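Peptide-binding protein (Photobacterium damsela subsp. piscicida, PDB 6SQX) cleaves peptidoglycan of potentially competing bacteria as a secreted NlpC/P60 endopeptidase, probably through a cysteine-type peptidase mechanism. Local coordinates at residues Asp76-Tyr79 with Gln85-Asn88; Tyr64-Ser69 with Val80-Gln85; Met400-Thr403 with Asn408-Ala411; Glu362-Leu367 with Val466-Thr471. All coordinates share one frame; numbering follows the deposited sequence.

Contact 1. Residues Asp76-Tyr79 with Gln85-Asn88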
# COMPACT_ATOMS: atom_id res chain seq x y z
N ASP A 76 -19.99 8.66 -3.25
CA ASP A 76 -19.24 8.07 -4.35
C ASP A 76 -17.80 7.89 -3.91
O ASP A 76 -17.21 8.80 -3.31
CB ASP A 76 -19.26 8.99 -5.59
CG ASP A 76 -20.68 9.31 -6.10
OD1 ASP A 76 -21.58 8.48 -5.85
OD2 ASP A 76 -20.84 10.36 -6.76
N PHE A 77 -17.22 6.74 -4.25
CA PHE A 77 -15.82 6.44 -3.93
C PHE A 77 -15.09 5.99 -5.19
O PHE A 77 -15.57 5.11 -5.91
CB PHE A 77 -15.72 5.35 -2.84
CG PHE A 77 -14.35 4.75 -2.73
CD1 PHE A 77 -13.27 5.50 -2.24
CD2 PHE A 77 -14.13 3.45 -3.15
CE1 PHE A 77 -11.97 4.93 -2.15
CE2 PHE A 77 -12.84 2.89 -3.08
CZ PHE A 77 -11.77 3.65 -2.59
N TYR A 78 -13.92 6.58 -5.44
CA TYR A 78 -13.09 6.26 -6.60
C TYR A 78 -11.81 5.56 -6.15
O TYR A 78 -11.08 6.11 -5.34
CB TYR A 78 -12.68 7.56 -7.30
CG TYR A 78 -13.85 8.26 -7.95
CD1 TYR A 78 -14.75 9.01 -7.18
CD2 TYR A 78 -14.06 8.16 -9.33
CE1 TYR A 78 -15.87 9.64 -7.79
CE2 TYR A 78 -15.15 8.80 -9.94
CZ TYR A 78 -16.05 9.51 -9.18
OH TYR A 78 -17.13 10.13 -9.78
N TYR A 79 -11.49 4.40 -6.74
CA TYR A 79 -10.13 3.89 -6.52
C TYR A 79 -9.09 4.81 -7.14
O TYR A 79 -7.94 4.85 -6.66
CB TYR A 79 -9.97 2.48 -7.10
CG TYR A 79 -10.78 1.48 -6.34
CD1 TYR A 79 -10.39 1.06 -5.07
CD2 TYR A 79 -11.96 0.96 -6.88
CE1 TYR A 79 -11.16 0.16 -4.34
CE2 TYR A 79 -12.73 0.03 -6.16
CZ TYR A 79 -12.31 -0.37 -4.89
OH TYR A 79 -13.06 -1.25 -4.14
N GLN A 85 -14.06 5.11 -14.55
CA GLN A 85 -13.94 3.67 -14.64
C GLN A 85 -13.76 3.01 -13.28
O GLN A 85 -13.86 1.78 -13.18
CB GLN A 85 -12.76 3.29 -15.54
CG GLN A 85 -12.92 3.76 -16.99
CD GLN A 85 -13.92 3.01 -17.81
OE1 GLN A 85 -14.67 2.13 -17.34
NE2 GLN A 85 -13.92 3.34 -19.11
N THR A 86 -13.47 3.81 -12.24
CA THR A 86 -13.17 3.28 -10.91
C THR A 86 -14.18 3.75 -9.86
O THR A 86 -13.93 3.63 -8.65
CB THR A 86 -11.74 3.66 -10.48
OG1 THR A 86 -11.64 5.05 -10.14
CG2 THR A 86 -10.74 3.36 -11.59
N LYS A 87 -15.32 4.28 -10.31
CA LYS A 87 -16.32 4.87 -9.43
C LYS A 87 -17.23 3.80 -8.84
O LYS A 87 -17.68 2.91 -9.55
CB LYS A 87 -17.20 5.82 -10.24
CG LYS A 87 -18.24 6.58 -9.43
CD LYS A 87 -19.22 7.30 -10.36
CE LYS A 87 -20.23 8.14 -9.58
NZ LYS A 87 -21.26 8.80 -10.42
N ASN A 88 -17.54 3.94 -7.56
CA ASN A 88 -18.35 2.99 -6.81
C ASN A 88 -19.34 3.72 -5.93
O ASN A 88 -19.03 4.78 -5.38
CB ASN A 88 -17.45 2.13 -5.90
CG ASN A 88 -16.51 1.24 -6.68
OD1 ASN A 88 -16.82 0.08 -6.98
ND2 ASN A 88 -15.34 1.78 -7.03
O HOH W 1 -22.65 10.43 -8.75
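Phe-77 and Asn-88 form an antiparallel hydrogen-bonded pair. Phe-77 N gives a nearly straight bond to Asn-88 O (2.9 Å, 168° at the hydrogen). The return bond, from Asn-88 N to Phe-77 O at 2.8 Å, is more bent. Tyr-78 and Lys-87 follow as the non-hydrogen-bonded pair, their CA atoms 4.5 Å apart. Past them a longer bond runs from Tyr-79 N to Thr-86 O at 3.2 Å, with the donor tilted from the carbonyl plane.

Tyr-78 and Lys-87 share one face of the pair of strands and lie side by side, pointing the same way. Lys-87 places CG anti to its backbone N (chi1 -176°) and stays extended to its end. Its aliphatic chain therefore runs over one face of the Tyr-78 ring, in an off-centre CH-pi contact with CG 4.1 Å from the ring centroid. The ammonium group then comes near Asp-76. Lys-87 NZ and Asp-76 OD2 are 4.0 Å apart, too far for a salt bridge, and one water joins them. The water donates to Asp-76 OD2 and accepts from Lys-87 NZ, at 2.7 Å each.

On the sheet face that carries Phe-77, Asn-88 crosses Tyr-79, its amide plane 84° from the ring plane, with Asn-88 ND2 3.3 Å from Tyr-79 CE2. Tyr-79 also stacks with Tyr-345 of helix 343-349. Thr-86 OG1 turns back to its own loop, bonding to Asn-83 O and Val-80 N. This is a short two-stranded antiparallel beta hairpin, strand 76-78 with strand 87-89, with helix 90-102 touching the Phe-77 side.

Contact 2. Residues Tyr64-Ser69 with Val80-Gln85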
# COMPACT_ATOMS: atom_id res chain seq x y z
N TYR A 64 -4.17 13.23 -4.04
CA TYR A 64 -3.97 13.15 -2.59
C TYR A 64 -4.92 14.08 -1.84
O TYR A 64 -5.42 13.72 -0.76
CB TYR A 64 -2.53 13.54 -2.27
CG TYR A 64 -2.11 13.38 -0.84
CD1 TYR A 64 -1.92 12.11 -0.29
CD2 TYR A 64 -1.83 14.49 -0.04
CE1 TYR A 64 -1.46 11.95 1.03
CE2 TYR A 64 -1.39 14.33 1.26
CZ TYR A 64 -1.24 13.06 1.78
OH TYR A 64 -0.77 12.88 3.08
N TYR A 65 -5.21 15.26 -2.41
CA TYR A 65 -6.13 16.21 -1.79
C TYR A 65 -7.56 16.12 -2.32
O TYR A 65 -8.37 17.00 -2.01
CB TYR A 65 -5.60 17.65 -1.93
CG TYR A 65 -4.31 17.86 -1.15
CD1 TYR A 65 -4.32 17.96 0.24
CD2 TYR A 65 -3.08 17.96 -1.82
CE1 TYR A 65 -3.12 18.15 0.96
CE2 TYR A 65 -1.90 18.13 -1.10
CZ TYR A 65 -1.94 18.24 0.28
OH TYR A 65 -0.73 18.44 0.99
N PHE A 66 -7.88 15.06 -3.05
CA PHE A 66 -9.20 14.97 -3.68
C PHE A 66 -10.31 15.05 -2.64
O PHE A 66 -11.37 15.63 -2.92
CB PHE A 66 -9.29 13.64 -4.42
CG PHE A 66 -10.61 13.44 -5.10
CD1 PHE A 66 -10.96 14.20 -6.21
CD2 PHE A 66 -11.49 12.47 -4.65
CE1 PHE A 66 -12.19 13.97 -6.86
CE2 PHE A 66 -12.71 12.23 -5.29
CZ PHE A 66 -13.05 13.01 -6.39
N GLN A 67 -10.12 14.48 -1.45
CA GLN A 67 -11.21 14.51 -0.47
C GLN A 67 -11.46 15.91 0.08
O GLN A 67 -12.47 16.11 0.75
CB GLN A 67 -10.93 13.55 0.71
CG GLN A 67 -10.74 12.10 0.28
CD GLN A 67 -11.90 11.52 -0.49
OE1 GLN A 67 -13.04 11.99 -0.42
NE2 GLN A 67 -11.62 10.46 -1.20
N TRP A 68 -10.54 16.84 -0.14
CA TRP A 68 -10.73 18.22 0.28
C TRP A 68 -11.23 19.07 -0.86
O TRP A 68 -11.41 20.29 -0.70
CB TRP A 68 -9.43 18.80 0.85
CG TRP A 68 -9.04 18.29 2.18
CD1 TRP A 68 -9.71 17.37 2.96
CD2 TRP A 68 -7.83 18.61 2.90
NE1 TRP A 68 -9.00 17.15 4.15
CE2 TRP A 68 -7.86 17.89 4.12
CE3 TRP A 68 -6.75 19.47 2.64
CZ2 TRP A 68 -6.83 17.99 5.07
CZ3 TRP A 68 -5.75 19.57 3.60
CH2 TRP A 68 -5.78 18.83 4.78
N SER A 69 -11.54 18.45 -2.00
CA SER A 69 -11.92 19.19 -3.19
C SER A 69 -13.44 19.31 -3.32
O SER A 69 -14.21 18.57 -2.73
CB SER A 69 -11.34 18.55 -4.45
OG SER A 69 -12.13 17.46 -4.91
N VAL A 80 -9.42 5.51 -8.22
CA VAL A 80 -8.55 6.48 -8.86
C VAL A 80 -9.36 7.77 -9.01
O VAL A 80 -10.26 7.83 -9.87
CB VAL A 80 -8.05 5.96 -10.22
CG1 VAL A 80 -7.20 7.03 -10.96
CG2 VAL A 80 -7.27 4.64 -10.01
N PRO A 81 -9.16 8.78 -8.16
CA PRO A 81 -10.00 9.99 -8.21
C PRO A 81 -10.10 10.52 -9.63
O PRO A 81 -9.13 10.55 -10.38
CB PRO A 81 -9.25 10.97 -7.29
CG PRO A 81 -8.66 10.08 -6.26
CD PRO A 81 -8.21 8.80 -7.03
N ASN A 82 -11.32 10.90 -10.00
CA ASN A 82 -11.68 11.51 -11.28
C ASN A 82 -11.67 10.54 -12.45
O ASN A 82 -12.03 10.95 -13.57
CB ASN A 82 -10.84 12.74 -11.65
CG ASN A 82 -11.03 13.89 -10.68
OD1 ASN A 82 -10.05 14.51 -10.19
ND2 ASN A 82 -12.29 14.18 -10.36
N ASN A 83 -11.34 9.27 -12.25
CA ASN A 83 -11.45 8.30 -13.33
C ASN A 83 -12.74 7.52 -13.08
O ASN A 83 -12.81 6.69 -12.18
CB ASN A 83 -10.23 7.37 -13.38
CG ASN A 83 -10.30 6.44 -14.58
OD1 ASN A 83 -11.40 6.04 -14.96
ND2 ASN A 83 -9.17 6.13 -15.19
N THR A 84 -13.79 7.81 -13.88
CA THR A 84 -15.08 7.16 -13.63
C THR A 84 -15.11 5.67 -13.93
O THR A 84 -16.07 5.01 -13.55
CB THR A 84 -16.21 7.85 -14.40
OG1 THR A 84 -15.94 7.77 -15.81
CG2 THR A 84 -16.31 9.30 -13.94
N GLN A 85 -14.06 5.11 -14.55
CA GLN A 85 -13.94 3.67 -14.64
C GLN A 85 -13.76 3.01 -13.28
O GLN A 85 -13.86 1.78 -13.18
CB GLN A 85 -12.76 3.29 -15.54
CG GLN A 85 -12.92 3.76 -16.99
CD GLN A 85 -13.92 3.01 -17.81
OE1 GLN A 85 -14.67 2.13 -17.34
NE2 GLN A 85 -13.92 3.34 -19.11
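Phe-66 presents one face of its ring to Pro-81. The proline comes in with CB over that face, 3.8 Å from the ring centroid and 19° off the normal. This is a CH-pi contact. Pro-81 CB lies closest to Phe-66 CG, at 3.6 Å, so the touch falls toward the inner rim of the ring. Pro-81 CG reaches the same side, nearer to CD2 than to the far end. Phe-66 holds CG anti to its backbone N (chi1 -180°), which sends the ring out from its short 3-10 segment toward the proline.

Asn-82 meets the same ring farther out. Its amide plane stands at 90° to the ring plane, and Asn-82 ND2 comes within 3.5 Å of Phe-66 CE1 from an oblique direction. No hydrogen bond crosses between the segments, so the contact rests on van der Waals and CH-pi packing.

Each side is braced by bonds of its own. Phe-66 O takes two donors, Ser-69 N and Ser-69 OG, the hydroxyl at 2.8 Å on a lone pair in the carbonyl plane. That double grip closes the 3-10 turn behind the ring. On the other side, Asn-83 N bonds to Val-80 O at 3.0 Å. Asn-83 OD1 accepts from Gln-85 N, an Asx turn. Outside the pair, Gln-63 NE2 bonds to Pro-81 O, and the Pro-81 side chain also touches Trp-338. Val-80 to Asn-83 form a type II beta turn, with Asn-82 at the positive phi of its third position. The turn belongs to the loop between strands 76-78 and 87-89, packed on the 3-10 segment that follows helix 50-64.

Contact 3. Residues Met400-Thr403 with Asn408-Ala411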
# COMPACT_ATOMS: atom_id res chain seq x y z
N MET A 400 13.72 -3.40 -11.37
CA MET A 400 14.96 -2.69 -11.06
C MET A 400 16.06 -2.97 -12.09
O MET A 400 17.20 -2.58 -11.86
CB MET A 400 15.47 -3.04 -9.66
CG MET A 400 14.71 -2.28 -8.57
SD MET A 400 15.24 -2.82 -6.92
CE MET A 400 17.02 -2.45 -6.95
N GLY A 401 15.75 -3.59 -13.22
CA GLY A 401 16.80 -3.92 -14.17
C GLY A 401 17.29 -5.35 -14.02
O GLY A 401 16.47 -6.27 -13.82
N THR A 402 18.61 -5.56 -14.12
CA THR A 402 19.19 -6.90 -14.09
C THR A 402 20.38 -6.96 -13.13
O THR A 402 20.91 -5.93 -12.69
CB THR A 402 19.64 -7.35 -15.50
OG1 THR A 402 20.64 -6.45 -16.00
CG2 THR A 402 18.47 -7.37 -16.48
N THR A 403 20.81 -8.19 -12.83
CA THR A 403 22.02 -8.42 -12.06
C THR A 403 22.60 -9.76 -12.51
O THR A 403 21.93 -10.57 -13.15
CB THR A 403 21.71 -8.40 -10.55
OG1 THR A 403 22.92 -8.23 -9.80
CG2 THR A 403 21.02 -9.68 -10.09
N ASN A 408 24.53 -15.89 -14.32
CA ASN A 408 23.52 -15.63 -15.32
C ASN A 408 22.98 -14.24 -15.07
O ASN A 408 22.86 -13.81 -13.92
CB ASN A 408 22.39 -16.65 -15.22
CG ASN A 408 22.01 -17.21 -16.57
OD1 ASN A 408 22.06 -18.43 -16.79
ND2 ASN A 408 21.67 -16.32 -17.50
N LYS A 409 22.66 -13.53 -16.15
CA LYS A 409 21.97 -12.25 -16.03
C LYS A 409 20.49 -12.51 -15.76
O LYS A 409 19.83 -13.18 -16.55
CB LYS A 409 22.17 -11.48 -17.34
CG LYS A 409 21.63 -10.08 -17.35
CD LYS A 409 21.84 -9.48 -18.73
CE LYS A 409 21.51 -8.01 -18.78
NZ LYS A 409 21.69 -7.53 -20.18
N VAL A 410 19.99 -11.99 -14.65
CA VAL A 410 18.59 -12.17 -14.26
C VAL A 410 17.94 -10.81 -14.04
O VAL A 410 18.59 -9.85 -13.60
CB VAL A 410 18.42 -13.08 -13.02
CG1 VAL A 410 19.11 -14.45 -13.25
CG2 VAL A 410 18.90 -12.41 -11.73
N ALA A 411 16.66 -10.71 -14.40
CA ALA A 411 15.87 -9.53 -14.08
C ALA A 411 15.48 -9.53 -12.60
O ALA A 411 15.23 -10.59 -12.01
CB ALA A 411 14.63 -9.50 -14.97
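Thr-402 carries OG1 between its backbone N and carbonyl carbon (chi1 61°), while Lys-409 sets CG anti to its own N (chi1 -175°) and continues fully extended. These torsions bring the lysine chain slantwise across the threonine side chain. Lys-409 CE lies 3.3 Å from Thr-402 OG1, and Lys-409 CG rests 3.9 Å from Thr-402 CB. It is the aliphatic part of the lysine that touches. NZ goes on past the hydroxyl to a long, weak ion pair with Glu-370.

Thr-403 and Val-410 lie on the other face of the sheet, side by side and pointing the same way. Their CG2 methyls meet at 3.8 Å. The backbones of these two form a hydrogen-bonded antiparallel pair. Thr-403 N bonds to Val-410 O at 2.9 Å, and Val-410 N to Thr-403 O at 2.8 Å, both close to the carbonyl axes. Next to them Thr-402 and Ala-411 make a non-hydrogen-bonded pair with CA atoms 4.2 Å apart. Here Thr-402 CA sits 3.1 Å from Val-410 O, a CA-H...O contact.

The two strands, 395-405 and 408-415, form a beta hairpin inside the NlpC/P60 region. Leu-368 and Val-369 of helix 361-370 touch Ala-411, and Val-369 also touches Lys-409. Paired main-chain bonds thus hold the strands in register, while the side chains add methyl and methylene packing, with the lysine charge carried away from the threonine hydroxyl.

Contact 4. Residues Glu362-Leu367 with Val466-Thr471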
# COMPACT_ATOMS: atom_id res chain seq x y z
N GLU A 362 10.18 -17.66 -22.49
CA GLU A 362 11.34 -17.19 -23.23
C GLU A 362 11.15 -15.75 -23.69
O GLU A 362 12.06 -14.92 -23.56
CB GLU A 362 11.60 -18.13 -24.41
CG GLU A 362 12.10 -19.52 -24.00
CD GLU A 362 11.07 -20.36 -23.20
OE1 GLU A 362 11.52 -21.14 -22.31
OE2 GLU A 362 9.84 -20.25 -23.45
N GLN A 363 9.96 -15.43 -24.23
CA GLN A 363 9.72 -14.07 -24.71
C GLN A 363 9.70 -13.06 -23.56
O GLN A 363 10.22 -11.95 -23.70
CB GLN A 363 8.40 -14.01 -25.48
CG GLN A 363 8.47 -14.66 -26.83
CD GLN A 363 7.10 -14.79 -27.46
OE1 GLN A 363 6.19 -15.36 -26.87
NE2 GLN A 363 6.94 -14.25 -28.67
N ARG A 364 9.10 -13.44 -22.42
CA ARG A 364 9.07 -12.55 -21.26
C ARG A 364 10.48 -12.25 -20.77
O ARG A 364 10.81 -11.10 -20.45
CB ARG A 364 8.23 -13.19 -20.14
CG ARG A 364 6.74 -13.29 -20.48
CD ARG A 364 6.03 -14.24 -19.54
NE ARG A 364 4.60 -14.34 -19.86
CZ ARG A 364 3.69 -14.91 -19.08
NH1 ARG A 364 4.04 -15.45 -17.93
NH2 ARG A 364 2.40 -14.93 -19.46
N LYS A 365 11.34 -13.28 -20.69
CA LYS A 365 12.71 -13.05 -20.26
C LYS A 365 13.48 -12.22 -21.28
O LYS A 365 14.31 -11.38 -20.91
CB LYS A 365 13.40 -14.37 -20.00
CG LYS A 365 12.88 -15.05 -18.77
CD LYS A 365 13.63 -16.34 -18.47
CE LYS A 365 13.26 -16.84 -17.07
NZ LYS A 365 13.77 -18.21 -16.80
N GLU A 366 13.20 -12.41 -22.57
CA GLU A 366 13.83 -11.58 -23.59
C GLU A 366 13.56 -10.10 -23.35
O GLU A 366 14.47 -9.26 -23.47
CB GLU A 366 13.31 -11.99 -24.98
CG GLU A 366 14.02 -13.17 -25.58
CD GLU A 366 15.46 -12.86 -25.93
OE1 GLU A 366 15.77 -11.69 -26.26
OE2 GLU A 366 16.30 -13.79 -25.88
N LEU A 367 12.32 -9.75 -23.02
CA LEU A 367 12.00 -8.35 -22.77
C LEU A 367 12.65 -7.85 -21.49
O LEU A 367 13.33 -6.81 -21.50
CB LEU A 367 10.48 -8.13 -22.72
CG LEU A 367 10.09 -6.72 -22.23
CD1 LEU A 367 10.68 -5.57 -23.10
CD2 LEU A 367 8.57 -6.56 -22.10
N VAL A 466 -0.10 -16.95 -15.49
CA VAL A 466 -1.00 -16.78 -16.63
C VAL A 466 -1.09 -15.31 -17.01
O VAL A 466 -1.01 -14.94 -18.19
CB VAL A 466 -2.38 -17.38 -16.31
CG1 VAL A 466 -3.35 -17.05 -17.43
CG2 VAL A 466 -2.27 -18.92 -16.12
N GLY A 467 -1.26 -14.45 -16.00
CA GLY A 467 -1.21 -13.00 -16.18
C GLY A 467 0.18 -12.49 -15.83
O GLY A 467 0.75 -12.83 -14.79
N PHE A 468 0.71 -11.65 -16.71
CA PHE A 468 2.06 -11.14 -16.53
C PHE A 468 2.13 -9.84 -17.33
O PHE A 468 1.88 -9.85 -18.53
CB PHE A 468 3.04 -12.18 -17.09
CG PHE A 468 4.51 -11.89 -16.82
CD1 PHE A 468 5.18 -10.88 -17.51
CD2 PHE A 468 5.21 -12.64 -15.91
CE1 PHE A 468 6.53 -10.62 -17.27
CE2 PHE A 468 6.55 -12.39 -15.65
CZ PHE A 468 7.22 -11.38 -16.32
N ASN A 469 2.42 -8.73 -16.67
CA ASN A 469 2.26 -7.42 -17.30
C ASN A 469 3.38 -6.50 -16.86
O ASN A 469 3.94 -6.66 -15.79
CB ASN A 469 0.96 -6.70 -16.87
CG ASN A 469 -0.23 -7.63 -16.81
OD1 ASN A 469 -0.75 -8.04 -17.85
ND2 ASN A 469 -0.66 -7.98 -15.60
N THR A 470 3.69 -5.52 -17.69
CA THR A 470 4.53 -4.40 -17.29
C THR A 470 3.75 -3.11 -17.48
O THR A 470 2.97 -2.98 -18.43
CB THR A 470 5.85 -4.33 -18.09
OG1 THR A 470 5.56 -4.28 -19.49
CG2 THR A 470 6.75 -5.53 -17.78
N THR A 471 3.98 -2.15 -16.58
CA THR A 471 3.32 -0.84 -16.65
C THR A 471 4.37 0.23 -16.40
O THR A 471 4.91 0.32 -15.29
CB THR A 471 2.20 -0.76 -15.60
OG1 THR A 471 1.31 -1.89 -15.73
CG2 THR A 471 1.42 0.57 -15.72
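Between residues 362-367 of a helix and 466-471 of a strand, the backbones come nearest at Arg-364 and Phe-468, CA atoms 8.6 Å apart. Arg-364 reaches across from the helix and lays its chain over the phenylalanine. Its CD stands over the centre of one ring face, 4.0 Å from the centroid and 13° off the normal, a CH-pi contact. The chain is extended from CG to NE, which carries the guanidinium on past the ring to the root of the side chain. There Phe-468 CB sits over the centre of the guanidinium face, 3.4 Å from Arg-364 CZ. The guanidinium and ring planes are only 21° apart.

The strand belongs to the antiparallel sheet of the NlpC/P60 domain, with this helix against one side. Val-466 and Gly-467 both face Gly-387, a classic beta bulge at the start of the strand. Val-466 O lies at the guanidinium edge, 3.6 Å from Arg-364 NH2, without bonding. The nitrogens find carbonyls nearby: NH1 bonds to Ala-465 O and Trp-463 O, NH2 to Met-356 O. These bonds fix the rotation of a buried, probably charged group. Phe-468 also meets Phe-386, their rings at about a right angle.

Contacts 1 and 2 belong to one neighbourhood, their centres about 9 Å apart. They share Gln-85, and the turn of contact 2 lies in the loop that closes the hairpin of contact 1. Contacts 3 and 4 lie in the NlpC/P60 domain, centres about 14 Å apart. Both reach the same antiparallel sheet and helix 361-370, and contact 3 is nested in the loop that contact 4 closes. Contacts 1 and 3 are partly buried hairpins joined by main-chain bonds, each with an exposed lysine whose methylenes touch a neighbour, a tyrosine ring in contact 1 and a threonine in contact 3. Contacts 2 and 4 are more buried. Neither has a hydrogen bond between its segments, and both rely on a carbon over a phenylalanine face.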